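Local coordinates for FAD-binding oxidoreductase (Gulosibacter chungangensis, PDB 7PBG), which oxidises 4-ethylphenol, probably dehydrogenating it to 4-vinylphenol, with a covalently bound FAD as cofactor, at residues Ser289-Trp294 and Gly299-Glu304. Residues are numbered along the deposited sequence; the frame is centred on the assembly and turned at random.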
loop_
_atom_site.group_PDB
_atom_site.type_symbol
_atom_site.label_atom_id
_atom_site.label_comp_id
_atom_site.label_asym_id
_atom_site.label_seq_id
_atom_site.Cartn_x
_atom_site.Cartn_y
_atom_site.Cartn_z
ATOM N N SER A 289 -19.176 -13.571 -29.606
ATOM C CA SER A 289 -20.460 -14.011 -30.185
ATOM C C SER A 289 -21.619 -13.349 -29.459
ATOM O O SER A 289 -21.422 -12.848 -28.353
ATOM C CB SER A 289 -20.566 -15.493 -30.138
ATOM O OG SER A 289 -20.738 -15.944 -28.779
ATOM N N LYS A 290 -22.810 -13.506 -30.019
ATOM C CA LYS A 290 -24.085 -13.026 -29.426
ATOM C C LYS A 290 -24.884 -14.229 -28.921
ATOM O O LYS A 290 -24.673 -15.358 -29.373
ATOM C CB LYS A 290 -24.912 -12.284 -30.474
ATOM C CG LYS A 290 -24.274 -11.013 -30.984
ATOM C CD LYS A 290 -25.230 -10.185 -31.831
ATOM C CE LYS A 290 -24.656 -8.818 -32.145
ATOM N NZ LYS A 290 -23.330 -8.948 -32.789
ATOM N N ARG A 291 -25.736 -13.975 -27.948
ATOM C CA ARG A 291 -26.471 -15.026 -27.231
ATOM C C ARG A 291 -27.227 -15.922 -28.197
ATOM O O ARG A 291 -27.245 -17.133 -28.012
ATOM C CB ARG A 291 -27.515 -14.362 -26.341
ATOM C CG ARG A 291 -28.023 -15.277 -25.240
ATOM C CD ARG A 291 -29.031 -14.551 -24.399
ATOM N NE ARG A 291 -29.349 -15.243 -23.133
ATOM C CZ ARG A 291 -30.331 -16.110 -22.938
ATOM N NH1 ARG A 291 -31.155 -16.444 -23.916
ATOM N NH2 ARG A 291 -30.489 -16.646 -21.730
ATOM N N GLU A 292 -27.880 -15.320 -29.204
ATOM C CA GLU A 292 -28.768 -16.089 -30.117
ATOM C C GLU A 292 -27.941 -17.061 -30.963
ATOM O O GLU A 292 -28.563 -18.013 -31.545
ATOM C CB GLU A 292 -29.586 -15.140 -30.968
ATOM C CG GLU A 292 -30.716 -14.534 -30.148
ATOM C CD GLU A 292 -31.613 -13.614 -30.952
ATOM O OE1 GLU A 292 -32.823 -13.624 -30.651
ATOM O OE2 GLU A 292 -31.109 -12.912 -31.900
ATOM N N GLU A 293 -26.620 -16.881 -31.050
ATOM C CA GLU A 293 -25.787 -17.857 -31.815
ATOM C C GLU A 293 -25.855 -19.202 -31.110
ATOM O O GLU A 293 -25.609 -20.260 -31.758
ATOM C CB GLU A 293 -24.351 -17.375 -31.989
ATOM C CG GLU A 293 -24.233 -16.126 -32.853
ATOM C CD GLU A 293 -22.827 -15.584 -32.998
ATOM O OE1 GLU A 293 -22.607 -14.383 -32.785
ATOM O OE2 GLU A 293 -21.948 -16.360 -33.437
ATOM N N TRP A 294 -26.191 -19.204 -29.824
ATOM C CA TRP A 294 -26.181 -20.419 -28.980
ATOM C C TRP A 294 -27.592 -20.861 -28.606
ATOM O O TRP A 294 -27.779 -22.098 -28.464
ATOM C CB TRP A 294 -25.352 -20.167 -27.713
ATOM C CG TRP A 294 -24.064 -19.502 -28.070
ATOM C CD1 TRP A 294 -23.698 -18.206 -27.858
ATOM C CD2 TRP A 294 -22.997 -20.106 -28.818
ATOM N NE1 TRP A 294 -22.459 -17.974 -28.361
ATOM C CE2 TRP A 294 -22.014 -19.115 -28.972
ATOM C CE3 TRP A 294 -22.781 -21.374 -29.345
ATOM C CZ2 TRP A 294 -20.820 -19.363 -29.631
ATOM C CZ3 TRP A 294 -21.617 -21.609 -30.036
ATOM C CH2 TRP A 294 -20.643 -20.618 -30.172
ATOM N N GLY A 299 -35.301 -17.500 -22.208
ATOM C CA GLY A 299 -35.128 -18.017 -20.838
ATOM C C GLY A 299 -33.666 -18.355 -20.549
ATOM O O GLY A 299 -32.808 -18.229 -21.434
ATOM N N PRO A 300 -33.337 -18.772 -19.298
ATOM C CA PRO A 300 -31.956 -19.010 -18.890
ATOM C C PRO A 300 -31.197 -19.949 -19.827
ATOM O O PRO A 300 -31.759 -20.904 -20.405
ATOM C CB PRO A 300 -32.100 -19.667 -17.486
ATOM C CG PRO A 300 -33.406 -19.154 -16.975
ATOM C CD PRO A 300 -34.292 -18.953 -18.187
ATOM N N LEU A 301 -29.897 -19.713 -19.945
ATOM C CA LEU A 301 -29.057 -20.550 -20.819
ATOM C C LEU A 301 -29.126 -21.982 -20.314
ATOM O O LEU A 301 -28.986 -22.204 -19.109
ATOM C CB LEU A 301 -27.627 -20.016 -20.831
ATOM C CG LEU A 301 -27.466 -18.662 -21.521
ATOM C CD1 LEU A 301 -26.156 -17.992 -21.148
ATOM C CD2 LEU A 301 -27.590 -18.786 -23.019
ATOM N N THR A 302 -29.354 -22.926 -21.222
ATOM C CA THR A 302 -29.430 -24.356 -20.873
ATOM C C THR A 302 -28.013 -24.914 -20.804
ATOM O O THR A 302 -27.095 -24.291 -21.344
ATOM C CB THR A 302 -30.302 -25.100 -21.891
ATOM O OG1 THR A 302 -29.601 -25.043 -23.132
ATOM C CG2 THR A 302 -31.694 -24.500 -22.016
ATOM N N ASP A 303 -27.828 -26.046 -20.121
ATOM C CA ASP A 303 -26.553 -26.797 -20.174
ATOM C C ASP A 303 -26.207 -27.071 -21.638
ATOM O O ASP A 303 -25.031 -27.033 -22.002
ATOM C CB ASP A 303 -26.646 -28.093 -19.375
ATOM C CG ASP A 303 -26.767 -27.856 -17.879
ATOM O OD1 ASP A 303 -26.709 -26.687 -17.462
ATOM O OD2 ASP A 303 -26.946 -28.841 -17.142
ATOM N N GLU A 304 -27.203 -27.390 -22.462
ATOM C CA GLU A 304 -26.895 -27.756 -23.847
ATOM C C GLU A 304 -26.363 -26.511 -24.582
ATOM O O GLU A 304 -25.422 -26.678 -25.423
ATOM C CB GLU A 304 -28.125 -28.352 -24.531
ATOM C CG GLU A 304 -28.528 -29.701 -23.958
ATOM C CD GLU A 304 -29.320 -29.679 -22.655
ATOM O OE1 GLU A 304 -29.457 -30.777 -22.053
ATOM O OE2 GLU A 304 -29.796 -28.582 -22.204
#
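With CG anti to the backbone N (chi1 -162°) and the chain extended from there to NE, Arg291 reaches across to Gly299 and Leu301; Leu301 meets it with CG set anti to its own carbonyl carbon (chi1 -68°). The contact closes the loop between helix 281-288 and helix 303-313, at the periphery of the chain, remote from the flavin. NH2 of Arg291 donates to Gly299 O over 2.8 Å in a nearly straight bond (167°). The oxygen lies in the guanidinium plane, but the donor sits above the plane of the carbonyl. Leu301 lays CD2 over one face of the same group, toward its rim and 3.8 Å from Arg291 CZ, while Leu301 CG comes within 3.6 Å of Arg291 NH2. Further bonds fix the rotation of the guanidinium: NE forms a salt bridge with Asp426 at the start of strand 426-433, and NH1 reaches Glu297 O, so the loop is tied both to itself and to that strand. Thr302 N-caps helix 303-313, its OG1 bonded to Ala305 N. Trp294 packs on Met309 and Leu313 of that helix, and its indole folds back on the residue that follows helix 281-288: Trp294 NE1 donates to Ser289 OG at 2.7 Å, the hydroxyl oxygen lying in the ring plane.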